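Local structure of quinone oxidoreductase 1 (Escherichia coli, 1QOR) at residues 108-122 with 283-296. The protein catalyses the NADPH-dependent one-electron reduction of quinones, yielding two 1,4-benzosemiquinones and NADP(+) for each NADPH oxidised, and acts as a homodimer. Sequence-based numbering, arbitrary orientation.
Sequences ILPAAISFEQAAASF and LFSLIASGVIKVDV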
ATOM      1  N   ILE A 108      16.352  25.680 -14.857  1.00 32.13           N
ATOM      2  CA  ILE A 108      16.914  26.378 -16.006  1.00 33.53           C
ATOM      3  C   ILE A 108      16.880  25.415 -17.193  1.00 33.08           C
ATOM      4  O   ILE A 108      17.444  24.331 -17.132  1.00 32.53           O
ATOM      5  CB  ILE A 108      18.383  26.757 -15.779  1.00 34.72           C
ATOM      6  CG1 ILE A 108      18.541  27.613 -14.510  1.00 35.52           C
ATOM      7  CG2 ILE A 108      18.933  27.436 -17.055  1.00 35.16           C
ATOM      8  CD1 ILE A 108      17.980  29.026 -14.623  1.00 37.46           C
ATOM      9  N   LEU A 109      16.217  25.819 -18.259  1.00 32.74           N
ATOM     10  CA  LEU A 109      16.091  25.011 -19.459  1.00 33.82           C
ATOM     11  C   LEU A 109      17.370  24.946 -20.308  1.00 34.52           C
ATOM     12  O   LEU A 109      18.031  25.963 -20.501  1.00 36.42           O
ATOM     13  CB  LEU A 109      15.023  25.623 -20.343  1.00 33.10           C
ATOM     14  CG  LEU A 109      13.692  24.951 -20.515  1.00 33.90           C
ATOM     15  CD1 LEU A 109      13.066  25.556 -21.777  1.00 33.31           C
ATOM     16  CD2 LEU A 109      13.879  23.458 -20.676  1.00 33.53           C
ATOM     17  N   PRO A 110      17.777  23.748 -20.762  1.00 34.22           N
ATOM     18  CA  PRO A 110      18.984  23.751 -21.588  1.00 32.86           C
ATOM     19  C   PRO A 110      18.576  24.311 -22.967  1.00 32.04           C
ATOM     20  O   PRO A 110      17.450  24.112 -23.431  1.00 30.76           O
ATOM     21  CB  PRO A 110      19.327  22.264 -21.686  1.00 34.01           C
ATOM     22  CG  PRO A 110      18.701  21.670 -20.397  1.00 33.50           C
ATOM     23  CD  PRO A 110      17.389  22.371 -20.394  1.00 33.67           C
ATOM     24  N   ALA A 111      19.518  24.955 -23.643  1.00 32.40           N
ATOM     25  CA  ALA A 111      19.286  25.550 -24.955  1.00 31.45           C
ATOM     26  C   ALA A 111      18.643  24.603 -25.931  1.00 31.16           C
ATOM     27  O   ALA A 111      17.785  25.010 -26.707  1.00 32.06           O
ATOM     28  CB  ALA A 111      20.588  26.058 -25.536  1.00 32.01           C
ATOM     29  N   ALA A 112      19.035  23.338 -25.890  1.00 30.45           N
ATOM     30  CA  ALA A 112      18.501  22.347 -26.820  1.00 30.31           C
ATOM     31  C   ALA A 112      17.026  22.031 -26.645  1.00 30.35           C
ATOM     32  O   ALA A 112      16.416  21.320 -27.463  1.00 29.89           O
ATOM     33  CB  ALA A 112      19.295  21.073 -26.701  1.00 30.36           C
ATOM     34  N   ILE A 113      16.439  22.511 -25.560  1.00 30.07           N
ATOM     35  CA  ILE A 113      15.055  22.178 -25.333  1.00 29.15           C
ATOM     36  C   ILE A 113      14.178  23.383 -25.506  1.00 28.64           C
ATOM     37  O   ILE A 113      14.412  24.404 -24.873  1.00 28.00           O
ATOM     38  CB  ILE A 113      14.898  21.497 -23.957  1.00 30.58           C
ATOM     39  CG1 ILE A 113      15.815  20.241 -23.926  1.00 29.83           C
ATOM     40  CG2 ILE A 113      13.400  21.107 -23.709  1.00 30.43           C
ATOM     41  CD1 ILE A 113      15.816  19.501 -22.654  1.00 30.31           C
ATOM     42  N   SER A 114      13.214  23.275 -26.422  1.00 27.33           N
ATOM     43  CA  SER A 114      12.299  24.359 -26.698  1.00 27.34           C
ATOM     44  C   SER A 114      11.224  24.543 -25.608  1.00 28.40           C
ATOM     45  O   SER A 114      10.891  23.601 -24.875  1.00 28.77           O
ATOM     46  CB  SER A 114      11.626  24.102 -28.019  1.00 25.42           C
ATOM     47  OG  SER A 114      10.528  23.250 -27.850  1.00 24.52           O
ATOM     48  N   PHE A 115      10.600  25.718 -25.589  1.00 28.78           N
ATOM     49  CA  PHE A 115       9.572  26.013 -24.590  1.00 29.79           C
ATOM     50  C   PHE A 115       8.403  25.089 -24.750  1.00 30.26           C
ATOM     51  O   PHE A 115       7.850  24.652 -23.746  1.00 30.22           O
ATOM     52  CB  PHE A 115       9.100  27.478 -24.644  1.00 29.05           C
ATOM     53  CG  PHE A 115      10.130  28.449 -24.171  1.00 28.11           C
ATOM     54  CD1 PHE A 115      10.772  28.253 -22.975  1.00 28.35           C
ATOM     55  CD2 PHE A 115      10.443  29.567 -24.922  1.00 28.86           C
ATOM     56  CE1 PHE A 115      11.731  29.172 -22.518  1.00 30.15           C
ATOM     57  CE2 PHE A 115      11.386  30.482 -24.480  1.00 28.64           C
ATOM     58  CZ  PHE A 115      12.032  30.285 -23.280  1.00 29.27           C
ATOM     59  N   GLU A 116       8.045  24.770 -25.999  1.00 30.43           N
ATOM     60  CA  GLU A 116       6.926  23.872 -26.272  1.00 30.12           C
ATOM     61  C   GLU A 116       7.245  22.434 -25.849  1.00 29.59           C
ATOM     62  O   GLU A 116       6.340  21.689 -25.452  1.00 28.57           O
ATOM     63  CB  GLU A 116       6.583  23.886 -27.752  1.00 32.50           C
ATOM     64  CG  GLU A 116       6.137  25.240 -28.279  1.00 37.12           C
ATOM     65  CD  GLU A 116       5.314  25.139 -29.570  1.00 39.95           C
ATOM     66  OE1 GLU A 116       5.341  24.073 -30.234  1.00 41.27           O
ATOM     67  OE2 GLU A 116       4.621  26.130 -29.912  1.00 42.68           O
ATOM     68  N   GLN A 117       8.522  22.042 -25.943  1.00 27.95           N
ATOM     69  CA  GLN A 117       8.931  20.692 -25.556  1.00 28.16           C
ATOM     70  C   GLN A 117       8.928  20.574 -24.059  1.00 26.66           C
ATOM     71  O   GLN A 117       8.581  19.527 -23.510  1.00 26.30           O
ATOM     72  CB  GLN A 117      10.344  20.357 -26.022  1.00 29.07           C
ATOM     73  CG  GLN A 117      10.472  20.074 -27.484  1.00 32.68           C
ATOM     74  CD  GLN A 117      11.927  19.872 -27.874  1.00 36.27           C
ATOM     75  OE1 GLN A 117      12.802  20.693 -27.547  1.00 37.10           O
ATOM     76  NE2 GLN A 117      12.209  18.749 -28.525  1.00 37.77           N
ATOM     77  N   ALA A 118       9.365  21.648 -23.414  1.00 25.42           N
ATOM     78  CA  ALA A 118       9.451  21.710 -21.968  1.00 24.48           C
ATOM     79  C   ALA A 118       8.062  21.661 -21.314  1.00 23.81           C
ATOM     80  O   ALA A 118       7.824  20.839 -20.424  1.00 24.00           O
ATOM     81  CB  ALA A 118      10.216  22.952 -21.557  1.00 24.21           C
ATOM     82  N   ALA A 119       7.128  22.471 -21.804  1.00 22.49           N
ATOM     83  CA  ALA A 119       5.774  22.502 -21.255  1.00 22.36           C
ATOM     84  C   ALA A 119       4.964  21.247 -21.633  1.00 22.85           C
ATOM     85  O   ALA A 119       3.851  21.015 -21.104  1.00 22.98           O
ATOM     86  CB  ALA A 119       5.034  23.768 -21.731  1.00 21.36           C
ATOM     87  N   ALA A 120       5.457  20.472 -22.600  1.00 21.05           N
ATOM     88  CA  ALA A 120       4.744  19.268 -22.994  1.00 20.06           C
ATOM     89  C   ALA A 120       5.180  18.078 -22.097  1.00 20.14           C
ATOM     90  O   ALA A 120       4.478  17.050 -21.974  1.00 19.60           O
ATOM     91  CB  ALA A 120       5.069  18.934 -24.481  1.00 17.86           C
ATOM     92  N   SER A 121       6.293  18.244 -21.397  1.00 19.94           N
ATOM     93  CA  SER A 121       6.837  17.103 -20.706  1.00 19.55           C
ATOM     94  C   SER A 121       7.426  17.273 -19.339  1.00 19.00           C
ATOM     95  O   SER A 121       7.893  16.275 -18.772  1.00 18.01           O
ATOM     96  CB  SER A 121       7.977  16.595 -21.589  1.00 20.79           C
ATOM     97  OG  SER A 121       8.986  17.612 -21.639  1.00 21.58           O
ATOM     98  N   PHE A 122       7.480  18.490 -18.813  1.00 18.27           N
ATOM     99  CA  PHE A 122       8.109  18.663 -17.497  1.00 18.80           C
ATOM    100  C   PHE A 122       7.361  17.991 -16.308  1.00 18.86           C
ATOM    101  O   PHE A 122       7.911  17.130 -15.624  1.00 19.51           O
ATOM    102  CB  PHE A 122       8.426  20.145 -17.228  1.00 18.07           C
ATOM    103  CG  PHE A 122       9.470  20.351 -16.148  1.00 18.56           C
ATOM    104  CD1 PHE A 122      10.744  19.792 -16.274  1.00 17.67           C
ATOM    105  CD2 PHE A 122       9.164  21.074 -14.993  1.00 18.02           C
ATOM    106  CE1 PHE A 122      11.701  19.951 -15.261  1.00 17.71           C
ATOM    107  CE2 PHE A 122      10.115  21.238 -13.978  1.00 17.18           C
ATOM    108  CZ  PHE A 122      11.381  20.678 -14.114  1.00 18.74           C
ATOM    109  N   LEU A 283      15.710  13.690 -16.957  1.00 22.85           N
ATOM    110  CA  LEU A 283      14.714  13.999 -17.959  1.00 23.19           C
ATOM    111  C   LEU A 283      15.270  14.782 -19.154  1.00 23.05           C
ATOM    112  O   LEU A 283      15.033  14.446 -20.313  1.00 23.84           O
ATOM    113  CB  LEU A 283      13.559  14.793 -17.298  1.00 21.72           C
ATOM    114  CG  LEU A 283      12.453  15.259 -18.227  1.00 21.77           C
ATOM    115  CD1 LEU A 283      11.770  14.068 -18.921  1.00 22.48           C
ATOM    116  CD2 LEU A 283      11.446  16.110 -17.475  1.00 23.06           C
ATOM    117  N   PHE A 284      15.950  15.876 -18.861  1.00 24.06           N
ATOM    118  CA  PHE A 284      16.481  16.744 -19.899  1.00 25.11           C
ATOM    119  C   PHE A 284      17.490  16.025 -20.773  1.00 24.97           C
ATOM    120  O   PHE A 284      17.564  16.285 -21.971  1.00 24.92           O
ATOM    121  CB  PHE A 284      17.170  17.978 -19.287  1.00 25.09           C
ATOM    122  CG  PHE A 284      16.222  18.974 -18.672  1.00 26.58           C
ATOM    123  CD1 PHE A 284      14.866  18.971 -19.003  1.00 24.35           C
ATOM    124  CD2 PHE A 284      16.708  19.956 -17.793  1.00 26.58           C
ATOM    125  CE1 PHE A 284      14.018  19.918 -18.485  1.00 24.36           C
ATOM    126  CE2 PHE A 284      15.848  20.920 -17.264  1.00 26.26           C
ATOM    127  CZ  PHE A 284      14.501  20.896 -17.621  1.00 25.03           C
ATOM    128  N   SER A 285      18.295  15.164 -20.174  1.00 23.73           N
ATOM    129  CA  SER A 285      19.288  14.514 -20.970  1.00 25.08           C
ATOM    130  C   SER A 285      18.661  13.496 -21.932  1.00 24.97           C
ATOM    131  O   SER A 285      19.115  13.361 -23.050  1.00 24.41           O
ATOM    132  CB  SER A 285      20.402  13.943 -20.090  1.00 25.15           C
ATOM    133  OG  SER A 285      19.960  12.781 -19.436  1.00 30.40           O
ATOM    134  N   LEU A 286      17.511  12.939 -21.560  1.00 25.40           N
ATOM    135  CA  LEU A 286      16.806  11.952 -22.368  1.00 25.14           C
ATOM    136  C   LEU A 286      16.056  12.593 -23.526  1.00 25.60           C
ATOM    137  O   LEU A 286      15.880  11.971 -24.576  1.00 25.43           O
ATOM    138  CB  LEU A 286      15.837  11.172 -21.492  1.00 25.06           C
ATOM    139  CG  LEU A 286      16.111   9.732 -20.997  1.00 27.64           C
ATOM    140  CD1 LEU A 286      17.523   9.175 -21.208  1.00 25.60           C
ATOM    141  CD2 LEU A 286      15.688   9.657 -19.537  1.00 27.24           C
ATOM    142  N   ILE A 287      15.561  13.814 -23.320  1.00 25.87           N
ATOM    143  CA  ILE A 287      14.854  14.539 -24.383  1.00 25.99           C
ATOM    144  C   ILE A 287      15.865  15.126 -25.405  1.00 26.90           C
ATOM    145  O   ILE A 287      15.643  15.032 -26.622  1.00 27.98           O
ATOM    146  CB  ILE A 287      13.986  15.674 -23.811  1.00 25.05           C
ATOM    147  CG1 ILE A 287      12.811  15.087 -23.053  1.00 25.98           C
ATOM    148  CG2 ILE A 287      13.487  16.580 -24.922  1.00 23.47           C
ATOM    149  CD1 ILE A 287      12.093  16.112 -22.195  1.00 27.91           C
ATOM    150  N   ALA A 288      16.944  15.739 -24.898  1.00 25.75           N
ATOM    151  CA  ALA A 288      17.995  16.319 -25.733  1.00 25.36           C
ATOM    152  C   ALA A 288      18.627  15.243 -26.608  1.00 25.65           C
ATOM    153  O   ALA A 288      18.930  15.477 -27.781  1.00 26.37           O
ATOM    154  CB  ALA A 288      19.052  16.963 -24.886  1.00 23.18           C
ATOM    155  N   SER A 289      18.807  14.053 -26.058  1.00 25.36           N
ATOM    156  CA  SER A 289      19.414  13.004 -26.831  1.00 24.33           C
ATOM    157  C   SER A 289      18.411  12.312 -27.728  1.00 24.34           C
ATOM    158  O   SER A 289      18.786  11.382 -28.455  1.00 23.84           O
ATOM    159  CB  SER A 289      20.113  12.002 -25.925  1.00 24.04           C
ATOM    160  OG  SER A 289      19.150  11.173 -25.337  1.00 27.26           O
ATOM    161  N   GLY A 290      17.158  12.772 -27.725  1.00 23.83           N
ATOM    162  CA  GLY A 290      16.145  12.146 -28.570  1.00 22.99           C
ATOM    163  C   GLY A 290      15.600  10.771 -28.139  1.00 24.49           C
ATOM    164  O   GLY A 290      14.853  10.123 -28.889  1.00 24.53           O
ATOM    165  N   VAL A 291      15.979  10.301 -26.949  1.00 24.48           N
ATOM    166  CA  VAL A 291      15.497   9.030 -26.436  1.00 24.28           C
ATOM    167  C   VAL A 291      14.011   9.181 -26.092  1.00 25.29           C
ATOM    168  O   VAL A 291      13.234   8.223 -26.193  1.00 25.73           O
ATOM    169  CB  VAL A 291      16.290   8.583 -25.192  1.00 24.33           C
ATOM    170  CG1 VAL A 291      15.671   7.327 -24.583  1.00 24.09           C
ATOM    171  CG2 VAL A 291      17.726   8.348 -25.559  1.00 22.48           C
ATOM    172  N   ILE A 292      13.593  10.378 -25.703  1.00 25.13           N
ATOM    173  CA  ILE A 292      12.178  10.591 -25.424  1.00 25.17           C
ATOM    174  C   ILE A 292      11.728  11.736 -26.307  1.00 26.84           C
ATOM    175  O   ILE A 292      12.302  12.803 -26.231  1.00 28.12           O
ATOM    176  CB  ILE A 292      11.948  10.908 -23.920  1.00 24.81           C
ATOM    177  CG1 ILE A 292      12.257   9.654 -23.075  1.00 22.71           C
ATOM    178  CG2 ILE A 292      10.508  11.464 -23.679  1.00 24.00           C
ATOM    179  CD1 ILE A 292      12.206   9.877 -21.582  1.00 23.35           C
ATOM    180  N   LYS A 293      10.763  11.498 -27.194  1.00 28.57           N
ATOM    181  CA  LYS A 293      10.246  12.522 -28.100  1.00 30.37           C
ATOM    182  C   LYS A 293       9.012  13.114 -27.452  1.00 31.65           C
ATOM    183  O   LYS A 293       8.095  12.371 -27.025  1.00 30.86           O
ATOM    184  CB  LYS A 293       9.777  11.914 -29.428  1.00 33.23           C
ATOM    185  CG  LYS A 293      10.723  10.961 -30.154  1.00 37.73           C
ATOM    186  CD  LYS A 293      12.082  11.584 -30.434  1.00 42.67           C
ATOM    187  CE  LYS A 293      12.870  10.743 -31.482  1.00 45.73           C
ATOM    188  NZ  LYS A 293      13.027   9.280 -31.134  1.00 47.70           N
ATOM    189  N   VAL A 294       8.935  14.439 -27.415  1.00 32.63           N
ATOM    190  CA  VAL A 294       7.769  15.073 -26.801  1.00 34.97           C
ATOM    191  C   VAL A 294       7.159  16.162 -27.666  1.00 36.71           C
ATOM    192  O   VAL A 294       6.590  17.108 -27.152  1.00 38.97           O
ATOM    193  CB  VAL A 294       8.054  15.631 -25.360  1.00 33.57           C
ATOM    194  CG1 VAL A 294       8.514  14.525 -24.423  1.00 32.53           C
ATOM    195  CG2 VAL A 294       9.064  16.722 -25.405  1.00 33.04           C
ATOM    196  N   ASP A 295       7.249  16.023 -28.977  1.00 37.39           N
ATOM    197  CA  ASP A 295       6.681  17.025 -29.850  1.00 38.91           C
ATOM    198  C   ASP A 295       5.163  16.887 -29.798  1.00 37.96           C
ATOM    199  O   ASP A 295       4.643  15.796 -29.616  1.00 38.58           O
ATOM    200  CB  ASP A 295       7.254  16.861 -31.252  1.00 43.52           C
ATOM    201  CG  ASP A 295       8.802  16.854 -31.249  1.00 47.82           C
ATOM    202  OD1 ASP A 295       9.411  17.749 -30.586  1.00 49.61           O
ATOM    203  OD2 ASP A 295       9.406  15.941 -31.888  1.00 50.11           O
ATOM    204  N   VAL A 296       4.460  18.010 -29.885  1.00 36.67           N
ATOM    205  CA  VAL A 296       2.995  18.043 -29.777  1.00 34.91           C
ATOM    206  C   VAL A 296       2.253  18.238 -31.096  1.00 34.79           C
ATOM    207  O   VAL A 296       2.589  19.133 -31.864  1.00 35.02           O
ATOM    208  CB  VAL A 296       2.567  19.188 -28.734  1.00 33.53           C
ATOM    209  CG1 VAL A 296       1.054  19.453 -28.756  1.00 32.75           C
ATOM    210  CG2 VAL A 296       2.983  18.795 -27.323  1.00 31.46           C
TER
HETATM  211  O   HOH W   1      10.864  16.149 -28.791  1.00 36.96           O
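Phe-284 packs against Leu-109, Pro-110, Ile-113 and the ring of Phe-122. Pro-110 lies over one face in a CH-pi contact, its CD 3.9 Å from the ring centroid and 22° off the normal. Ile-113 CD1 meets Phe-284 CD1 at 3.8 Å, while Leu-109 CD2 approaches CZ. The ring planes of Phe-122 and Phe-284 are tilted 25°, but with centroids 5.8 Å apart they barely overlap; the closest atoms are Phe-122 CE1 and Phe-284 CZ. With an alanine in place of Phe-284, Pro-110 would probably lose its aromatic platform and a gap would be likely to open between Ile-113 and Phe-122.

Ser-121 OG packs on Ile-287 CD1, and Val-294 CG2 sits 3.4 Å from Gln-117 O. That carbonyl accepts a hydrogen bond from Ser-121 OG (2.7 Å), which is set between its own backbone N and carbonyl carbon, facing the preceding turn. A water bridges Gln-117 NE2 and Asp-295 OD1, accepting from NE2 and Val-294 N and donating to OD1. A capping box positions the glutamine: Ser-114 N donates to Gln-117 OE1 (2.8 Å), and Gln-117 N returns a bond to Ser-114 OG.

The contact joins the start of helix 115-135 to the end of helix 273-288 (local axes at 127°) and to the chain after the Schellman motif at Gly-290. Val-86 of strand 84-87 also touches Phe-284, Ile-156 of helix 152-164 Ser-121, and Leu-324 of strand 324-326 Val-296.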